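Local coordinates for protein probable ribosomal RNA small subunit methyltransferase (Thermus thermophilus, PDB 3DMH) that transfers a methyl group from S-adenosylmethionine to the exocyclic N2 of a guanosine in 16S ribosomal RNA, at residues 42-48 / 62-68; 119-123 / 151-155; 213-219 / 361-367. One frame throughout, in Å; residues are numbered along the deposited sequence.

Contact 1: residues 42-48 / 62-68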
loop_
_atom_site.group_PDB
_atom_site.type_symbol
_atom_site.label_atom_id
_atom_site.label_comp_id
_atom_site.label_asym_id
_atom_site.label_seq_id
_atom_site.Cartn_x
_atom_site.Cartn_y
_atom_site.Cartn_z
ATOM N N VAL A 42 23.603 6.774 -5.904
ATOM C CA VAL A 42 23.109 7.285 -7.193
ATOM C C VAL A 42 23.849 8.545 -7.664
ATOM O O VAL A 42 24.090 9.474 -6.881
ATOM C CB VAL A 42 21.602 7.556 -7.173
ATOM C CG1 VAL A 42 20.847 6.272 -6.919
ATOM C CG2 VAL A 42 21.274 8.568 -6.104
ATOM N N GLU A 43 24.196 8.546 -8.951
ATOM C CA GLU A 43 24.867 9.663 -9.614
ATOM C C GLU A 43 24.084 10.019 -10.874
ATOM O O GLU A 43 23.502 9.135 -11.504
ATOM C CB GLU A 43 26.282 9.251 -10.051
ATOM C CG GLU A 43 27.115 8.564 -8.979
ATOM C CD GLU A 43 27.999 9.521 -8.229
ATOM O OE1 GLU A 43 28.251 10.630 -8.755
ATOM O OE2 GLU A 43 28.457 9.163 -7.119
ATOM N N PRO A 44 24.058 11.312 -11.247
ATOM C CA PRO A 44 23.381 11.690 -12.488
ATOM C C PRO A 44 23.915 10.975 -13.729
ATOM O O PRO A 44 25.128 10.704 -13.850
ATOM C CB PRO A 44 23.639 13.197 -12.593
ATOM C CG PRO A 44 23.856 13.633 -11.204
ATOM C CD PRO A 44 24.584 12.491 -10.529
ATOM N N PHE A 45 22.996 10.681 -14.640
ATOM C CA PHE A 45 23.333 10.148 -15.951
ATOM C C PHE A 45 22.284 10.652 -16.927
ATOM O O PHE A 45 21.111 10.354 -16.771
ATOM C CB PHE A 45 23.329 8.615 -15.932
ATOM C CG PHE A 45 23.623 8.002 -17.266
ATOM C CD1 PHE A 45 24.932 7.921 -17.721
ATOM C CD2 PHE A 45 22.598 7.534 -18.088
ATOM C CE1 PHE A 45 25.226 7.367 -18.957
ATOM C CE2 PHE A 45 22.886 6.983 -19.331
ATOM C CZ PHE A 45 24.194 6.890 -19.760
ATOM N N GLY A 46 22.696 11.417 -17.931
ATOM C CA GLY A 46 21.744 11.979 -18.878
ATOM C C GLY A 46 20.922 13.081 -18.229
ATOM O O GLY A 46 21.356 13.686 -17.257
ATOM N N GLU A 47 19.735 13.342 -18.777
ATOM C CA GLU A 47 18.941 14.507 -18.375
ATOM C C GLU A 47 17.655 14.169 -17.636
ATOM O O GLU A 47 17.218 14.939 -16.795
ATOM C CB GLU A 47 18.563 15.340 -19.602
ATOM C CG GLU A 47 19.723 16.129 -20.215
ATOM C CD GLU A 47 20.757 15.248 -20.882
ATOM O OE1 GLU A 47 20.361 14.241 -21.516
ATOM O OE2 GLU A 47 21.967 15.563 -20.768
ATOM N N ARG A 48 17.059 13.029 -17.971
ATOM C CA ARG A 48 15.732 12.655 -17.452
ATOM C C ARG A 48 15.777 11.362 -16.633
ATOM O O ARG A 48 16.159 10.307 -17.140
ATOM C CB ARG A 48 14.748 12.470 -18.604
ATOM C CG ARG A 48 14.614 13.674 -19.523
ATOM C CD ARG A 48 14.193 13.224 -20.927
ATOM N NE ARG A 48 15.168 12.291 -21.517
ATOM C CZ ARG A 48 14.977 11.566 -22.616
ATOM N NH1 ARG A 48 13.844 11.655 -23.314
ATOM N NH2 ARG A 48 15.937 10.751 -23.028
ATOM N N PRO A 62 19.638 12.600 -4.423
ATOM C CA PRO A 62 20.854 13.228 -4.985
ATOM C C PRO A 62 20.714 13.715 -6.426
ATOM O O PRO A 62 21.494 14.574 -6.860
ATOM C CB PRO A 62 21.914 12.117 -4.874
ATOM C CG PRO A 62 21.459 11.315 -3.682
ATOM C CD PRO A 62 19.940 11.271 -3.847
ATOM N N LEU A 63 19.740 13.173 -7.174
ATOM C CA LEU A 63 19.527 13.561 -8.572
ATOM C C LEU A 63 18.747 14.872 -8.712
ATOM O O LEU A 63 18.794 15.511 -9.753
ATOM C CB LEU A 63 18.781 12.446 -9.327
ATOM C CG LEU A 63 19.399 11.046 -9.226
ATOM C CD1 LEU A 63 18.529 10.029 -9.970
ATOM C CD2 LEU A 63 20.849 10.987 -9.773
ATOM N N GLU A 64 18.038 15.258 -7.642
ATOM C CA GLU A 64 17.179 16.443 -7.688
ATOM C C GLU A 64 18.037 17.694 -7.889
ATOM O O GLU A 64 19.062 17.877 -7.245
ATOM C CB GLU A 64 16.306 16.510 -6.409
ATOM C CG GLU A 64 15.254 17.655 -6.368
ATOM C CD GLU A 64 14.049 17.470 -7.295
ATOM O OE1 GLU A 64 13.853 16.388 -7.929
ATOM O OE2 GLU A 64 13.263 18.442 -7.386
ATOM N N GLY A 65 17.655 18.523 -8.851
ATOM C CA GLY A 65 18.439 19.727 -9.122
ATOM C C GLY A 65 19.596 19.545 -10.092
ATOM O O GLY A 65 20.125 20.531 -10.613
ATOM N N ARG A 66 19.999 18.296 -10.333
ATOM C CA ARG A 66 21.031 17.975 -11.332
ATOM C C ARG A 66 20.444 17.349 -12.608
ATOM O O ARG A 66 21.056 17.388 -13.683
ATOM C CB ARG A 66 22.068 17.046 -10.714
ATOM C CG ARG A 66 22.807 17.694 -9.545
ATOM C CD ARG A 66 24.302 17.532 -9.741
ATOM N NE ARG A 66 24.810 16.407 -8.973
ATOM C CZ ARG A 66 25.932 15.752 -9.259
ATOM N NH1 ARG A 66 26.658 16.080 -10.321
ATOM N NH2 ARG A 66 26.316 14.747 -8.489
ATOM N N MET A 67 19.255 16.778 -12.467
ATOM C CA MET A 67 18.533 16.082 -13.525
ATOM C C MET A 67 17.078 16.459 -13.368
ATOM O O MET A 67 16.677 16.882 -12.278
ATOM C CB MET A 67 18.590 14.560 -13.295
ATOM C CG MET A 67 19.930 13.960 -13.526
ATOM S SD MET A 67 19.779 12.183 -13.565
ATOM C CE MET A 67 18.964 11.969 -15.148
ATOM N N ALA A 68 16.286 16.272 -14.418
ATOM C CA ALA A 68 14.831 16.279 -14.255
ATOM C C ALA A 68 14.459 14.923 -13.679
ATOM O O ALA A 68 14.829 13.894 -14.237
ATOM C CB ALA A 68 14.140 16.497 -15.583
HETATM O O HOH W 1 25.390 11.996 -6.806
#
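Met67 lies along the inside of the bend made by Pro44 to Arg48, and its atoms meet that chain in turn. CB sits beside Glu47 O, and CG packs against Pro44 CB at 3.9 Å. SD comes up to Phe45 N and Pro44 CA. The turn at chi3 (72°) then swings CE against the backbone, where it lies 3.1 Å from Phe45 O and 3.6 Å from Arg48 N. Phe45 O, buried here, has no hydrogen-bonding partner in the model; the Met67 methyl packs against it instead. With Met67 cut back to an alanine, CG, SD and CE go, which is likely to leave a gap beside the Phe45 to Arg48 backbone and take one apolar neighbour from Pro44 CB.

Both segments lead into neighbouring parallel strands, 48-51 and 68-73, of a seven-stranded sheet ordered 3-2-1-4-5-7-6, the order of Rossmann-like methyltransferases. The pairing starts with Ala68 N donating to Glu47 O at 2.9 Å. Arg48 CA then approaches Ala68 O, while the Arg48 guanidinium turns to a salt bridge with Asp103.

Away from the sheet, Pro44 lies over one face of the Arg66 guanidinium, its CG 3.5 Å above the centre. A water donates to Val42 O and takes a weak hydrogen bond from Arg66 NH2. Leu63 puts CD2 against Pro44 N at 3.5 Å, and Val42 CG2 meets Pro62 CG at 3.7 Å, the two side chains crossing at about a right angle.

Contact 2: residues 119-123 / 151-155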
loop_
_atom_site.group_PDB
_atom_site.type_symbol
_atom_site.label_atom_id
_atom_site.label_comp_id
_atom_site.label_asym_id
_atom_site.label_seq_id
_atom_site.Cartn_x
_atom_site.Cartn_y
_atom_site.Cartn_z
ATOM N N GLN A 119 8.377 -8.037 -10.805
ATOM C CA GLN A 119 8.630 -8.301 -12.221
ATOM C C GLN A 119 8.044 -7.217 -13.115
ATOM O O GLN A 119 8.688 -6.772 -14.075
ATOM C CB GLN A 119 8.068 -9.672 -12.633
ATOM C CG GLN A 119 8.386 -10.048 -14.081
ATOM C CD GLN A 119 9.862 -10.323 -14.307
ATOM O OE1 GLN A 119 10.597 -10.632 -13.364
ATOM N NE2 GLN A 119 10.306 -10.213 -15.559
ATOM N N ALA A 120 6.825 -6.794 -12.783
ATOM C CA ALA A 120 6.152 -5.731 -13.518
ATOM C C ALA A 120 6.964 -4.444 -13.414
ATOM O O ALA A 120 7.077 -3.692 -14.384
ATOM C CB ALA A 120 4.749 -5.507 -12.961
ATOM N N SER A 121 7.528 -4.207 -12.231
ATOM C CA SER A 121 8.388 -3.034 -11.996
ATOM C C SER A 121 9.686 -3.084 -12.800
ATOM O O SER A 121 10.122 -2.063 -13.353
ATOM C CB SER A 121 8.700 -2.866 -10.507
ATOM O OG SER A 121 7.504 -2.552 -9.789
ATOM N N LEU A 122 10.283 -4.276 -12.872
ATOM C CA LEU A 122 11.500 -4.481 -13.669
ATOM C C LEU A 122 11.240 -4.227 -15.147
ATOM O O LEU A 122 12.024 -3.547 -15.810
ATOM C CB LEU A 122 12.051 -5.895 -13.461
ATOM C CG LEU A 122 12.691 -6.156 -12.088
ATOM C CD1 LEU A 122 13.049 -7.634 -11.921
ATOM C CD2 LEU A 122 13.914 -5.263 -11.871
ATOM N N VAL A 123 10.142 -4.779 -15.666
ATOM C CA VAL A 123 9.796 -4.547 -17.074
ATOM C C VAL A 123 9.449 -3.078 -17.338
ATOM O O VAL A 123 9.857 -2.516 -18.358
ATOM C CB VAL A 123 8.656 -5.464 -17.547
ATOM C CG1 VAL A 123 8.372 -5.222 -19.018
ATOM C CG2 VAL A 123 9.035 -6.921 -17.323
ATOM N N GLU A 151 17.406 -11.264 -13.185
ATOM C CA GLU A 151 16.332 -10.957 -14.126
ATOM C C GLU A 151 16.543 -9.592 -14.801
ATOM O O GLU A 151 16.344 -9.457 -16.016
ATOM C CB GLU A 151 14.958 -11.073 -13.442
ATOM C CG GLU A 151 13.725 -10.741 -14.320
ATOM C CD GLU A 151 13.568 -11.630 -15.563
ATOM O OE1 GLU A 151 14.191 -12.714 -15.648
ATOM O OE2 GLU A 151 12.808 -11.232 -16.473
ATOM N N ALA A 152 16.944 -8.589 -14.020
ATOM C CA ALA A 152 17.256 -7.272 -14.579
ATOM C C ALA A 152 18.357 -7.364 -15.635
ATOM O O ALA A 152 18.248 -6.760 -16.699
ATOM C CB ALA A 152 17.646 -6.285 -13.474
ATOM N N ARG A 153 19.397 -8.138 -15.342
ATOM C CA ARG A 153 20.505 -8.310 -16.281
ATOM C C ARG A 153 20.036 -8.978 -17.569
ATOM O O ARG A 153 20.467 -8.596 -18.656
ATOM C CB ARG A 153 21.657 -9.107 -15.652
ATOM C CG ARG A 153 22.567 -8.281 -14.761
ATOM C CD ARG A 153 23.658 -9.126 -14.123
ATOM N NE ARG A 153 23.109 -10.200 -13.298
ATOM C CZ ARG A 153 23.834 -11.175 -12.756
ATOM N NH1 ARG A 153 25.151 -11.208 -12.933
ATOM N NH2 ARG A 153 23.244 -12.117 -12.033
ATOM N N ALA A 154 19.140 -9.959 -17.441
ATOM C CA ALA A 154 18.548 -10.630 -18.599
ATOM C C ALA A 154 17.674 -9.675 -19.408
ATOM O O ALA A 154 17.655 -9.716 -20.635
ATOM C CB ALA A 154 17.748 -11.845 -18.160
ATOM N N LEU A 155 16.961 -8.794 -18.708
ATOM C CA LEU A 155 16.076 -7.840 -19.374
ATOM C C LEU A 155 16.820 -6.737 -20.128
ATOM O O LEU A 155 16.344 -6.284 -21.174
ATOM C CB LEU A 155 15.108 -7.206 -18.364
ATOM C CG LEU A 155 13.954 -8.065 -17.838
ATOM C CD1 LEU A 155 13.304 -7.377 -16.644
ATOM C CD2 LEU A 155 12.928 -8.341 -18.928
#
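Gln119 NE2 donates to Glu151 OE2 at 2.9 Å, a fairly straight bond (159° at the hydrogen) that bridges two helices. The carboxylate oxygen lies close to the amide plane of Gln119, but the donor comes in from above the plane of the carboxylate, the two planes being 57° apart. Gln119 OE1 rests 3.3 Å from Glu151 CG, so the amide lies across the bend of the glutamate chain. Both side chains leave their helices with CG opposite the backbone N and then fold at chi2, which brings their ends together between the helices.

Next to this polar bridge the contact is apolar. Leu155 CD1 reaches Leu122 CB at 3.7 Å and also lies near Val123 CG2. Leu122 itself spreads its two methyls, CD1 to Glu151 CG at 4.0 Å and CD2 to Ala152 CB at 4.2 Å.

The segments run in roughly the same direction, crossing at -33° with their axes 10.5 Å apart at closest. Helices 115-128 and 145-156 thus lie side by side on the sheet: Leu122 and Ala152 both rest on Leu137 of strand 133-140, Leu122 also reaches Leu107 of strand 102-108, and Ala152 touches Leu173 of strand 168-174.

Contact 3: residues 213-219 / 361-367. With GMP (guanosine), chain E; SAM (S-adenosylmethionine), chain D.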
loop_
_atom_site.group_PDB
_atom_site.type_symbol
_atom_site.label_atom_id
_atom_site.label_comp_id
_atom_site.label_asym_id
_atom_site.label_seq_id
_atom_site.Cartn_x
_atom_site.Cartn_y
_atom_site.Cartn_z
ATOM N N ASP A 213 -8.789 -13.675 2.538
ATOM C CA ASP A 213 -8.171 -13.868 3.853
ATOM C C ASP A 213 -9.188 -14.505 4.814
ATOM O O ASP A 213 -10.280 -13.974 5.000
ATOM C CB ASP A 213 -7.688 -12.504 4.395
ATOM C CG ASP A 213 -6.983 -12.599 5.759
ATOM O OD1 ASP A 213 -6.941 -13.674 6.384
ATOM O OD2 ASP A 213 -6.462 -11.556 6.213
ATOM N N PRO A 214 -8.844 -15.667 5.407
ATOM C CA PRO A 214 -9.731 -16.258 6.418
ATOM C C PRO A 214 -10.118 -15.268 7.533
ATOM O O PRO A 214 -11.221 -15.358 8.072
ATOM C CB PRO A 214 -8.901 -17.422 6.970
ATOM C CG PRO A 214 -7.991 -17.805 5.799
ATOM C CD PRO A 214 -7.640 -16.485 5.169
ATOM N N ALA A 215 -9.241 -14.314 7.859
ATOM C CA ALA A 215 -9.560 -13.322 8.884
ATOM C C ALA A 215 -10.729 -12.433 8.454
ATOM O O ALA A 215 -11.598 -12.082 9.270
ATOM C CB ALA A 215 -8.328 -12.462 9.211
ATOM N N SER A 216 -10.724 -12.045 7.179
ATOM C CA SER A 216 -11.799 -11.228 6.612
ATOM C C SER A 216 -13.134 -11.989 6.637
ATOM O O SER A 216 -14.173 -11.425 7.006
ATOM C CB SER A 216 -11.439 -10.812 5.185
ATOM O OG SER A 216 -10.198 -10.125 5.148
ATOM N N LEU A 217 -13.100 -13.270 6.261
ATOM C CA LEU A 217 -14.291 -14.132 6.360
ATOM C C LEU A 217 -14.803 -14.178 7.796
ATOM O O LEU A 217 -16.001 -14.081 8.029
ATOM C CB LEU A 217 -14.001 -15.557 5.867
ATOM C CG LEU A 217 -13.709 -15.696 4.376
ATOM C CD1 LEU A 217 -13.328 -17.130 4.045
ATOM C CD2 LEU A 217 -14.927 -15.260 3.551
ATOM N N LEU A 218 -13.895 -14.318 8.755
ATOM C CA LEU A 218 -14.276 -14.384 10.173
ATOM C C LEU A 218 -14.945 -13.100 10.671
ATOM O O LEU A 218 -15.924 -13.149 11.426
ATOM C CB LEU A 218 -13.055 -14.694 11.033
ATOM C CG LEU A 218 -13.350 -15.155 12.461
ATOM C CD1 LEU A 218 -14.068 -16.528 12.476
ATOM C CD2 LEU A 218 -12.060 -15.186 13.285
ATOM N N LEU A 219 -14.418 -11.951 10.242
ATOM C CA LEU A 219 -15.018 -10.669 10.592
ATOM C C LEU A 219 -16.443 -10.601 10.051
ATOM O O LEU A 219 -17.356 -10.234 10.779
ATOM C CB LEU A 219 -14.187 -9.498 10.034
ATOM C CG LEU A 219 -14.670 -8.116 10.485
ATOM C CD1 LEU A 219 -13.468 -7.165 10.578
ATOM C CD2 LEU A 219 -15.771 -7.525 9.587
ATOM N N LYS A 361 -15.063 -13.429 18.446
ATOM C CA LYS A 361 -14.459 -14.664 17.962
ATOM C C LYS A 361 -13.024 -14.707 18.456
ATOM O O LYS A 361 -12.348 -13.676 18.466
ATOM C CB LYS A 361 -14.426 -14.702 16.427
ATOM C CG LYS A 361 -15.767 -14.558 15.706
ATOM C CD LYS A 361 -16.554 -15.857 15.700
ATOM C CE LYS A 361 -17.940 -15.640 15.125
ATOM N NZ LYS A 361 -18.701 -16.909 15.084
ATOM N N VAL A 362 -12.558 -15.889 18.866
ATOM C CA VAL A 362 -11.117 -16.102 18.994
ATOM C C VAL A 362 -10.704 -17.546 18.696
ATOM O O VAL A 362 -10.981 -18.484 19.461
ATOM C CB VAL A 362 -10.510 -15.529 20.315
ATOM C CG1 VAL A 362 -10.959 -16.314 21.536
ATOM C CG2 VAL A 362 -8.963 -15.422 20.210
ATOM N N ALA A 363 -10.072 -17.710 17.541
ATOM C CA ALA A 363 -9.494 -18.989 17.158
ATOM C C ALA A 363 -8.225 -18.713 16.357
ATOM O O ALA A 363 -7.223 -18.301 16.936
ATOM C CB ALA A 363 -10.497 -19.838 16.373
ATOM N N GLU A 364 -8.248 -18.914 15.040
ATOM C CA GLU A 364 -7.060 -18.612 14.249
ATOM C C GLU A 364 -6.824 -17.105 14.275
ATOM O O GLU A 364 -5.683 -16.646 14.249
ATOM C CB GLU A 364 -7.168 -19.112 12.804
ATOM C CG GLU A 364 -5.801 -19.133 12.089
ATOM C CD GLU A 364 -5.827 -19.696 10.663
ATOM O OE1 GLU A 364 -6.859 -19.569 9.954
ATOM O OE2 GLU A 364 -4.783 -20.254 10.248
ATOM N N TYR A 365 -7.925 -16.359 14.334
ATOM C CA TYR A 365 -7.897 -14.905 14.494
ATOM C C TYR A 365 -8.890 -14.497 15.566
ATOM O O TYR A 365 -9.730 -15.299 16.001
ATOM C CB TYR A 365 -8.254 -14.190 13.184
ATOM C CG TYR A 365 -7.454 -14.697 12.023
ATOM C CD1 TYR A 365 -6.224 -14.122 11.693
ATOM C CD2 TYR A 365 -7.907 -15.780 11.276
ATOM C CE1 TYR A 365 -5.473 -14.628 10.635
ATOM C CE2 TYR A 365 -7.175 -16.276 10.227
ATOM C CZ TYR A 365 -5.965 -15.706 9.913
ATOM O OH TYR A 365 -5.266 -16.213 8.853
ATOM N N LYS A 366 -8.776 -13.257 16.019
ATOM C CA LYS A 366 -9.785 -12.694 16.905
ATOM C C LYS A 366 -10.530 -11.535 16.263
ATOM O O LYS A 366 -9.943 -10.723 15.544
ATOM C CB LYS A 366 -9.201 -12.299 18.272
ATOM C CG LYS A 366 -8.247 -11.151 18.266
ATOM C CD LYS A 366 -7.726 -10.904 19.661
ATOM C CE LYS A 366 -6.623 -9.861 19.627
ATOM N NZ LYS A 366 -5.772 -9.942 20.848
ATOM N N VAL A 367 -11.834 -11.507 16.512
ATOM C CA VAL A 367 -12.677 -10.401 16.094
ATOM C C VAL A 367 -13.086 -9.638 17.339
ATOM O O VAL A 367 -13.745 -10.181 18.249
ATOM C CB VAL A 367 -13.922 -10.869 15.307
ATOM C CG1 VAL A 367 -14.758 -9.670 14.878
ATOM C CG2 VAL A 367 -13.510 -11.705 14.090
HETATM C "C4'" GMP E . -1.722 -16.660 8.937
HETATM O "O4'" GMP E . -2.267 -15.435 9.443
HETATM C "C3'" GMP E . -0.496 -16.278 8.124
HETATM O "O3'" GMP E . -0.894 -16.222 6.748
HETATM C "C2'" GMP E . -0.155 -14.881 8.611
HETATM O "O2'" GMP E . 0.483 -14.110 7.593
HETATM C "C1'" GMP E . -1.525 -14.317 8.945
HETATM N N9 GMP E . -1.557 -13.272 9.989
HETATM C C8 GMP E . -0.745 -13.122 11.049
HETATM N N7 GMP E . -1.106 -12.049 11.800
HETATM C C5 GMP E . -2.198 -11.502 11.222
HETATM C C6 GMP E . -3.099 -10.348 11.482
HETATM O O6 GMP E . -2.925 -9.607 12.472
HETATM N N1 GMP E . -4.104 -10.133 10.613
HETATM C C2 GMP E . -4.324 -10.917 9.529
HETATM N N2 GMP E . -5.349 -10.661 8.680
HETATM N N3 GMP E . -3.540 -11.990 9.231
HETATM C C4 GMP E . -2.493 -12.316 10.030
HETATM N N SAM D . -9.715 -5.210 3.771
HETATM C CA SAM D . -8.887 -6.092 2.876
HETATM C C SAM D . -9.175 -7.539 3.211
HETATM O O SAM D . -9.799 -7.742 4.262
HETATM O OXT SAM D . -8.755 -8.440 2.465
HETATM C CB SAM D . -7.391 -5.834 3.069
HETATM C CG SAM D . -6.853 -6.063 4.484
HETATM S SD SAM D . -5.046 -5.844 4.552
HETATM C CE SAM D . -4.620 -6.795 6.040
HETATM C "C5'" SAM D . -4.780 -4.153 5.161
HETATM C "C4'" SAM D . -4.988 -3.108 4.078
HETATM O "O4'" SAM D . -4.640 -1.868 4.688
HETATM C "C3'" SAM D . -4.115 -3.285 2.828
HETATM O "O3'" SAM D . -4.896 -3.321 1.640
HETATM C "C2'" SAM D . -3.175 -2.076 2.884
HETATM O "O2'" SAM D . -2.721 -1.602 1.631
HETATM C "C1'" SAM D . -4.070 -1.101 3.646
HETATM N N9 SAM D . -3.312 0.010 4.190
HETATM C C8 SAM D . -1.996 0.035 4.644
HETATM N N7 SAM D . -1.707 1.280 5.098
HETATM C C5 SAM D . -2.833 2.056 4.916
HETATM C C6 SAM D . -3.120 3.406 5.148
HETATM N N6 SAM D . -2.193 4.243 5.634
HETATM N N1 SAM D . -4.385 3.856 4.845
HETATM C C2 SAM D . -5.343 3.022 4.315
HETATM N N3 SAM D . -5.068 1.691 4.020
HETATM C C4 SAM D . -3.833 1.245 4.341
HETATM O O HOH W 2 -4.398 -14.013 7.390
#
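Tyr365 turns its CG away from its own carbonyl carbon (chi1 -50°), and that lays the ring against Ala215, whose CB stands 3.6 Å from the ring centroid, only 11° off the normal. This is a CH-pi contact over one face. One helical turn on, with CG anti to the backbone N (chi1 -164°), Leu218 points its branch at the strands, CD2 meeting Tyr365 CB at 3.9 Å and CG meeting Val367 CG2 at 3.8 Å. The aliphatic part of Lys361 passes slantwise over the same leucine, while its amine leaves for a salt bridge with Glu225.

The two elements are the start of helix 214-227 and the hairpin of strands 358-362 and 366-371 at the edge of the Rossmann-like methyltransferase sheet, where 366-371 runs antiparallel to both 334-340 and 358-362. Asp213 is the N-cap of the helix: Ala215 N donates a hydrogen bond to OD1, from well above the carboxylate plane.

The contact lines the guanosine site, and the helix start also reaches S-adenosylmethionine. The other oxygen, Asp213 OD2, accepts from N2 of guanosine at 2.9 Å and from Asn305 ND2, so the amine that receives the methyl group is held by the residue that caps the helix. Ala215 CB lies 3.5 Å from the same N2. Guanosine O4' comes up at the edge of the Tyr365 ring, and a water lies 2.8 Å from both Asp213 OD1 and Tyr365 OH and links the two. From the residue after Ala215, Ser216 OG donates to the carboxylate O of S-adenosylmethionine at 2.6 Å; Asn305 ND2 reaches this hydroxyl too.

From the N terminus the three contacts come strictly in series; none nests in or crosses another. Contact 1 closes a short loop of 13 residues, which holds the rest of strand 48-51, where the chain enters two adjoining strands of the first sheet. Contact 2 closes 27 residues, strand 133-140 among them, and joins two helices packed on that same sheet, its centre about 22 Å from that of contact 1. Contact 3 closes 141 residues that include most of the second sheet, which has the same strand order, and ties its first helix to its closing hairpin. Contacts 1 and 3 lie on opposite sides of the chain's centre, about 48 Å apart between centres, and only contact 3 borders the ligands.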